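Local atomic coordinates of GDSL-like protein (Roseburia intestinalis L1-82, PDB entry 6HFZ), a protein that removes acetyl groups from mannans as a two-domain carbohydrate esterase of the SGNH (GDSL-like) hydrolase clan. Residues L96-F107 against Y121-S131. Numbering follows the deposited sequence.
Sequences LSKEPDFVIIEF and YEGLVRKVYTS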
ATOM      1  N   LEU A  96       0.266  -0.562 -12.480  1.00 22.96           N
ATOM      2  CA  LEU A  96      -0.121   0.131 -13.711  1.00 23.88           C
ATOM      3  C   LEU A  96       0.455  -0.573 -14.948  1.00 25.79           C
ATOM      4  O   LEU A  96      -0.191  -0.547 -15.992  1.00 28.79           O
ATOM      5  CB  LEU A  96       0.299   1.599 -13.657  1.00 24.94           C
ATOM      6  CG  LEU A  96      -0.303   2.400 -12.500  1.00 26.47           C
ATOM      7  CD1 LEU A  96       0.212   3.827 -12.551  1.00 28.49           C
ATOM      8  CD2 LEU A  96      -1.825   2.342 -12.488  1.00 27.05           C
ATOM      9  N   SER A  97       1.628  -1.196 -14.807  1.00 25.74           N
ATOM     10  CA  SER A  97       2.246  -2.019 -15.837  1.00 26.85           C
ATOM     11  C   SER A  97       1.330  -3.191 -16.230  1.00 29.46           C
ATOM     12  O   SER A  97       1.510  -3.722 -17.336  1.00 28.88           O
ATOM     13  CB  SER A  97       3.627  -2.521 -15.387  1.00 27.75           C
ATOM     14  OG  SER A  97       3.539  -3.484 -14.348  1.00 32.91           O
ATOM     15  N   LYS A  98       0.374  -3.593 -15.364  1.00 27.08           N
ATOM     16  CA  LYS A  98      -0.513  -4.724 -15.656  1.00 25.37           C
ATOM     17  C   LYS A  98      -1.801  -4.255 -16.356  1.00 24.47           C
ATOM     18  O   LYS A  98      -2.700  -5.091 -16.605  1.00 27.13           O
ATOM     19  CB  LYS A  98      -0.905  -5.510 -14.400  1.00 28.47           C
ATOM     20  CG  LYS A  98       0.175  -5.784 -13.369  1.00 34.62           C
ATOM     21  CD  LYS A  98       1.420  -6.425 -13.897  1.00 33.39           C
ATOM     22  CE  LYS A  98       2.216  -7.091 -12.788  1.00 38.08           C
ATOM     23  NZ  LYS A  98       3.574  -7.468 -13.238  1.00 36.74           N
ATOM     24  N   GLU A  99      -1.919  -2.952 -16.620  1.00 24.63           N
ATOM     25  CA  GLU A  99      -3.026  -2.363 -17.402  1.00 25.78           C
ATOM     26  C   GLU A  99      -4.379  -2.662 -16.762  1.00 25.51           C
ATOM     27  O   GLU A  99      -5.286  -3.221 -17.381  1.00 25.29           O
ATOM     28  CB  GLU A  99      -3.008  -2.864 -18.851  1.00 28.88           C
ATOM     29  CG  GLU A  99      -1.774  -2.396 -19.611  1.00 33.52           C
ATOM     30  CD  GLU A  99      -1.641  -3.049 -20.984  1.00 43.07           C
ATOM     31  OE1 GLU A  99      -1.597  -2.303 -21.972  1.00 49.14           O
ATOM     32  OE2 GLU A  99      -1.554  -4.307 -21.058  1.00 52.71           O
ATOM     33  N   PRO A 100      -4.598  -2.267 -15.493  1.00 24.89           N
ATOM     34  CA  PRO A 100      -5.810  -2.670 -14.791  1.00 22.76           C
ATOM     35  C   PRO A 100      -7.016  -1.886 -15.327  1.00 23.98           C
ATOM     36  O   PRO A 100      -6.886  -0.704 -15.730  1.00 24.38           O
ATOM     37  CB  PRO A 100      -5.491  -2.263 -13.329  1.00 24.42           C
ATOM     38  CG  PRO A 100      -4.577  -1.046 -13.500  1.00 26.15           C
ATOM     39  CD  PRO A 100      -3.711  -1.425 -14.691  1.00 25.40           C
ATOM     40  N   ASP A 101      -8.191  -2.515 -15.253  1.00 25.09           N
ATOM     41  CA  ASP A 101      -9.486  -1.920 -15.642  1.00 24.78           C
ATOM     42  C   ASP A 101     -10.322  -1.514 -14.417  1.00 21.90           C
ATOM     43  O   ASP A 101     -11.101  -0.540 -14.454  1.00 22.21           O
ATOM     44  CB  ASP A 101     -10.240  -2.894 -16.545  1.00 24.81           C
ATOM     45  CG  ASP A 101      -9.516  -3.123 -17.877  1.00 27.44           C
ATOM     46  OD1 ASP A 101      -9.335  -2.114 -18.631  1.00 27.84           O
ATOM     47  OD2 ASP A 101      -9.040  -4.288 -18.115  1.00 27.15           O
ATOM     48  N   PHE A 102     -10.021  -2.140 -13.292  1.00 22.69           N
ATOM     49  CA  PHE A 102     -10.665  -1.941 -12.020  1.00 24.22           C
ATOM     50  C   PHE A 102      -9.577  -2.087 -10.949  1.00 21.16           C
ATOM     51  O   PHE A 102      -8.784  -3.023 -11.033  1.00 20.27           O
ATOM     52  CB  PHE A 102     -11.751  -3.009 -11.838  1.00 23.45           C
ATOM     53  CG  PHE A 102     -12.375  -3.083 -10.458  1.00 25.22           C
ATOM     54  CD1 PHE A 102     -13.486  -2.324 -10.145  1.00 25.99           C
ATOM     55  CD2 PHE A 102     -11.890  -3.987  -9.516  1.00 25.42           C
ATOM     56  CE1 PHE A 102     -14.065  -2.400  -8.877  1.00 25.27           C
ATOM     57  CE2 PHE A 102     -12.482  -4.087  -8.264  1.00 27.54           C
ATOM     58  CZ  PHE A 102     -13.570  -3.293  -7.956  1.00 24.53           C
ATOM     59  N   VAL A 103      -9.502  -1.123 -10.026  1.00 22.00           N
ATOM     60  CA  VAL A 103      -8.506  -1.082  -8.968  1.00 22.10           C
ATOM     61  C   VAL A 103      -9.225  -0.813  -7.638  1.00 20.22           C
ATOM     62  O   VAL A 103      -9.882   0.212  -7.523  1.00 22.03           O
ATOM     63  CB  VAL A 103      -7.476   0.049  -9.194  1.00 21.64           C
ATOM     64  CG1 VAL A 103      -6.483   0.109  -8.028  1.00 24.35           C
ATOM     65  CG2 VAL A 103      -6.758  -0.119 -10.531  1.00 22.31           C
ATOM     66  N   ILE A 104      -9.073  -1.735  -6.694  1.00 18.20           N
ATOM     67  CA  ILE A 104      -9.365  -1.479  -5.262  1.00 19.02           C
ATOM     68  C   ILE A 104      -8.097  -0.983  -4.577  1.00 20.01           C
ATOM     69  O   ILE A 104      -6.991  -1.598  -4.744  1.00 18.65           O
ATOM     70  CB  ILE A 104      -9.927  -2.732  -4.575  1.00 19.32           C
ATOM     71  CG1 ILE A 104     -11.430  -2.810  -4.853  1.00 19.78           C
ATOM     72  CG2 ILE A 104      -9.610  -2.723  -3.052  1.00 19.55           C
ATOM     73  CD1 ILE A 104     -12.094  -4.103  -4.452  1.00 20.10           C
ATOM     74  N   ILE A 105      -8.251   0.112  -3.833  1.00 19.05           N
ATOM     75  CA  ILE A 105      -7.192   0.646  -3.050  1.00 19.63           C
ATOM     76  C   ILE A 105      -7.533   0.459  -1.565  1.00 20.67           C
ATOM     77  O   ILE A 105      -8.567   0.900  -1.112  1.00 20.57           O
ATOM     78  CB  ILE A 105      -6.938   2.120  -3.392  1.00 21.75           C
ATOM     79  CG1 ILE A 105      -6.466   2.317  -4.829  1.00 21.33           C
ATOM     80  CG2 ILE A 105      -5.951   2.706  -2.403  1.00 20.28           C
ATOM     81  CD1 ILE A 105      -6.356   3.735  -5.224  1.00 24.06           C
ATOM     82  N   GLU A 106      -6.640  -0.182  -0.806  1.00 19.21           N
ATOM     83  CA  GLU A 106      -6.968  -0.679   0.526  1.00 19.95           C
ATOM     84  C   GLU A 106      -5.778  -0.467   1.468  1.00 19.54           C
ATOM     85  O   GLU A 106      -4.927  -1.373   1.619  1.00 18.58           O
ATOM     86  CB  GLU A 106      -7.330  -2.158   0.373  1.00 22.65           C
ATOM     87  CG  GLU A 106      -7.866  -2.856   1.608  1.00 23.24           C
ATOM     88  CD  GLU A 106      -6.859  -3.246   2.668  1.00 24.07           C
ATOM     89  OE1 GLU A 106      -6.950  -2.649   3.788  1.00 23.70           O
ATOM     90  OE2 GLU A 106      -5.948  -4.093   2.379  1.00 23.16           O
ATOM     91  N   PHE A 107      -5.730   0.719   2.095  1.00 18.05           N
ATOM     92  CA  PHE A 107      -4.606   1.109   2.954  1.00 18.71           C
ATOM     93  C   PHE A 107      -5.083   1.714   4.288  1.00 18.84           C
ATOM     94  O   PHE A 107      -4.289   2.273   5.032  1.00 17.89           O
ATOM     95  CB  PHE A 107      -3.677   2.098   2.233  1.00 18.74           C
ATOM     96  CG  PHE A 107      -2.763   1.477   1.212  1.00 18.44           C
ATOM     97  CD1 PHE A 107      -1.796   0.541   1.599  1.00 18.85           C
ATOM     98  CD2 PHE A 107      -2.898   1.766  -0.134  1.00 19.51           C
ATOM     99  CE1 PHE A 107      -0.921  -0.007   0.666  1.00 20.29           C
ATOM    100  CE2 PHE A 107      -2.083   1.132  -1.072  1.00 20.67           C
ATOM    101  CZ  PHE A 107      -1.071   0.290  -0.670  1.00 19.14           C
ATOM    102  N   TYR A 121      -1.652   9.175   0.238  1.00 17.99           N
ATOM    103  CA  TYR A 121      -2.830   8.565  -0.407  1.00 20.11           C
ATOM    104  C   TYR A 121      -3.359   9.412  -1.570  1.00 20.59           C
ATOM    105  O   TYR A 121      -3.758   8.861  -2.597  1.00 19.78           O
ATOM    106  CB  TYR A 121      -3.886   8.366   0.662  1.00 21.65           C
ATOM    107  CG  TYR A 121      -5.036   7.455   0.386  1.00 19.94           C
ATOM    108  CD1 TYR A 121      -4.922   6.105   0.653  1.00 18.95           C
ATOM    109  CD2 TYR A 121      -6.290   7.976   0.078  1.00 20.29           C
ATOM    110  CE1 TYR A 121      -6.012   5.270   0.565  1.00 19.55           C
ATOM    111  CE2 TYR A 121      -7.387   7.148  -0.023  1.00 18.99           C
ATOM    112  CZ  TYR A 121      -7.242   5.792   0.223  1.00 19.94           C
ATOM    113  OH  TYR A 121      -8.323   4.946   0.212  1.00 21.26           O
ATOM    114  N   GLU A 122      -3.350  10.752  -1.425  1.00 20.60           N
ATOM    115  CA  GLU A 122      -3.769  11.606  -2.524  1.00 20.61           C
ATOM    116  C   GLU A 122      -2.855  11.396  -3.752  1.00 20.40           C
ATOM    117  O   GLU A 122      -3.371  11.257  -4.880  1.00 19.73           O
ATOM    118  CB  GLU A 122      -3.819  13.090  -2.148  1.00 21.53           C
ATOM    119  CG  GLU A 122      -4.264  13.916  -3.334  1.00 23.41           C
ATOM    120  CD  GLU A 122      -4.720  15.329  -3.017  1.00 24.56           C
ATOM    121  OE1 GLU A 122      -5.728  15.783  -3.649  1.00 25.21           O
ATOM    122  OE2 GLU A 122      -4.141  15.928  -2.131  1.00 26.31           O
ATOM    123  N   GLY A 123      -1.531  11.359  -3.540  1.00 19.91           N
ATOM    124  CA  GLY A 123      -0.589  11.065  -4.607  1.00 21.51           C
ATOM    125  C   GLY A 123      -0.884   9.748  -5.283  1.00 19.46           C
ATOM    126  O   GLY A 123      -0.872   9.666  -6.500  1.00 20.65           O
ATOM    127  N   LEU A 124      -1.164   8.701  -4.476  1.00 18.74           N
ATOM    128  CA  LEU A 124      -1.471   7.387  -5.031  1.00 19.07           C
ATOM    129  C   LEU A 124      -2.751   7.438  -5.863  1.00 19.45           C
ATOM    130  O   LEU A 124      -2.792   6.917  -7.045  1.00 21.38           O
ATOM    131  CB  LEU A 124      -1.608   6.375  -3.887  1.00 21.17           C
ATOM    132  CG  LEU A 124      -2.119   5.007  -4.343  1.00 18.79           C
ATOM    133  CD1 LEU A 124      -1.150   4.326  -5.324  1.00 20.49           C
ATOM    134  CD2 LEU A 124      -2.399   4.105  -3.135  1.00 19.74           C
ATOM    135  N   VAL A 125      -3.816   8.021  -5.299  1.00 19.57           N
ATOM    136  CA  VAL A 125      -5.101   8.098  -5.989  1.00 19.51           C
ATOM    137  C   VAL A 125      -4.944   8.859  -7.329  1.00 21.28           C
ATOM    138  O   VAL A 125      -5.468   8.426  -8.379  1.00 21.01           O
ATOM    139  CB  VAL A 125      -6.208   8.692  -5.088  1.00 20.36           C
ATOM    140  CG1 VAL A 125      -7.461   9.056  -5.875  1.00 23.27           C
ATOM    141  CG2 VAL A 125      -6.547   7.784  -3.920  1.00 21.52           C
ATOM    142  N   ARG A 126      -4.356  10.060  -7.279  1.00 22.98           N
ATOM    143  CA  ARG A 126      -4.122  10.845  -8.518  1.00 22.92           C
ATOM    144  C   ARG A 126      -3.383  10.000  -9.563  1.00 23.92           C
ATOM    145  O   ARG A 126      -3.779   9.970 -10.735  1.00 23.22           O
ATOM    146  CB  ARG A 126      -3.396  12.152  -8.227  1.00 22.56           C
ATOM    147  CG  ARG A 126      -4.247  13.152  -7.461  1.00 24.11           C
ATOM    148  CD  ARG A 126      -3.493  14.405  -7.138  1.00 23.14           C
ATOM    149  NE  ARG A 126      -3.193  15.132  -8.367  1.00 24.53           N
ATOM    150  CZ  ARG A 126      -3.958  16.093  -8.882  1.00 25.50           C
ATOM    151  NH1 ARG A 126      -5.138  16.370  -8.350  1.00 24.19           N
ATOM    152  NH2 ARG A 126      -3.497  16.800  -9.914  1.00 25.67           N
ATOM    153  N   LYS A 127      -2.299   9.318  -9.169  1.00 20.89           N
ATOM    154  CA  LYS A 127      -1.493   8.568 -10.127  1.00 23.96           C
ATOM    155  C   LYS A 127      -2.330   7.460 -10.771  1.00 23.65           C
ATOM    156  O   LYS A 127      -2.222   7.172 -11.943  1.00 25.74           O
ATOM    157  CB  LYS A 127      -0.240   8.012  -9.448  1.00 25.30           C
ATOM    158  CG  LYS A 127       0.600   7.018 -10.260  1.00 27.42           C
ATOM    159  CD  LYS A 127       1.929   6.666  -9.659  1.00 31.96           C
ATOM    160  CE  LYS A 127       2.929   7.790  -9.746  1.00 40.45           C
ATOM    161  NZ  LYS A 127       4.053   7.643  -8.784  1.00 48.54           N
ATOM    162  N   VAL A 128      -3.073   6.704  -9.949  1.00 23.76           N
ATOM    163  CA  VAL A 128      -3.845   5.585 -10.505  1.00 20.94           C
ATOM    164  C   VAL A 128      -4.991   6.105 -11.381  1.00 22.57           C
ATOM    165  O   VAL A 128      -5.242   5.583 -12.480  1.00 21.10           O
ATOM    166  CB  VAL A 128      -4.326   4.642  -9.384  1.00 19.61           C
ATOM    167  CG1 VAL A 128      -5.295   3.602  -9.903  1.00 20.97           C
ATOM    168  CG2 VAL A 128      -3.163   3.990  -8.642  1.00 20.83           C
ATOM    169  N   TYR A 129      -5.696   7.122 -10.915  1.00 22.68           N
ATOM    170  CA  TYR A 129      -6.918   7.608 -11.541  1.00 24.52           C
ATOM    171  C   TYR A 129      -6.584   8.219 -12.915  1.00 23.56           C
ATOM    172  O   TYR A 129      -7.340   8.047 -13.858  1.00 23.73           O
ATOM    173  CB  TYR A 129      -7.607   8.617 -10.633  1.00 25.74           C
ATOM    174  CG  TYR A 129      -8.942   9.153 -11.095  1.00 27.23           C
ATOM    175  CD1 TYR A 129     -10.088   8.364 -11.109  1.00 29.29           C
ATOM    176  CD2 TYR A 129      -9.053  10.444 -11.585  1.00 27.45           C
ATOM    177  CE1 TYR A 129     -11.317   8.886 -11.500  1.00 28.94           C
ATOM    178  CE2 TYR A 129     -10.283  10.981 -11.965  1.00 29.06           C
ATOM    179  CZ  TYR A 129     -11.416  10.197 -11.921  1.00 27.85           C
ATOM    180  OH  TYR A 129     -12.642  10.720 -12.249  1.00 33.25           O
ATOM    181  N   THR A 130      -5.434   8.889 -13.017  1.00 25.08           N
ATOM    182  CA  THR A 130      -5.036   9.527 -14.302  1.00 22.75           C
ATOM    183  C   THR A 130      -4.132   8.639 -15.162  1.00 25.69           C
ATOM    184  O   THR A 130      -3.665   9.075 -16.272  1.00 27.80           O
ATOM    185  CB  THR A 130      -4.402  10.896 -14.060  1.00 25.22           C
ATOM    186  OG1 THR A 130      -3.166  10.655 -13.389  1.00 24.80           O
ATOM    187  CG2 THR A 130      -5.308  11.802 -13.260  1.00 26.29           C
ATOM    188  N   SER A 131      -3.894   7.397 -14.769  1.00 22.05           N
ATOM    189  CA  SER A 131      -3.039   6.489 -15.565  1.00 22.77           C
ATOM    190  C   SER A 131      -3.682   6.159 -16.924  1.00 26.87           C
ATOM    191  O   SER A 131      -4.878   6.415 -17.167  1.00 27.24           O
ATOM    192  CB  SER A 131      -2.716   5.234 -14.810  1.00 22.74           C
ATOM    193  OG  SER A 131      -3.887   4.477 -14.542  1.00 24.49           O
TER
HETATM  194  O   HOH W   1      -8.072   2.545   1.581  1.00 20.26           O
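The Y121 hydroxyl reaches the end of strand 102-106 through one water, which lies 2.8 Å from Y121 OH, donates to I105 O and accepts from F107 N at 3.0 Å. No direct hydrogen bond joins the two segments; this bridge ties helix 115-129 to the strand it follows in a beta-alpha-beta unit of the SGNH-hydrolase alpha/beta fold, completed by strand 136-141. Helix and strand run antiparallel (177°), their axes 10.9 Å apart, and the layer between the strand and the helix is mainly aliphatic and aromatic. I105 carries its middle: CG2, anti to the backbone N, meets L124 CD2 tip to tip and also lies 3.9 Å from CE1 of Y121. The same L124 CD2 also meets the F107 side chain, which L124 crosses at about a right angle, 3.6 Å from F107 CE2. The ring of Y121 meets F107 as well, taking F107 CB at its edge. Further toward the helix C-terminus, V128 CG1 sits against both methyls of V103, at 4.0 Å from V103 CG2, while L95 of helix 84-96 touches both valines. L96, the last residue of that helix, spreads its two methyls over the exit of helix 115-129: CD1 packs on CG of K127, a lysine whose NZ has its polar partner in E236, and CD2 lies along S131. With only an alanine here, both methyls are gone, and K127 CG and S131 CB would probably lose this apolar contact, opening a gap beside the helix end. V128 O, in the last turn of helix 115-129, receives both S131 N and S131 OG from one face of its carbonyl plane, and this grip keeps OG, 2.7 Å from V128 O, at 3.6 Å from L96 CD2.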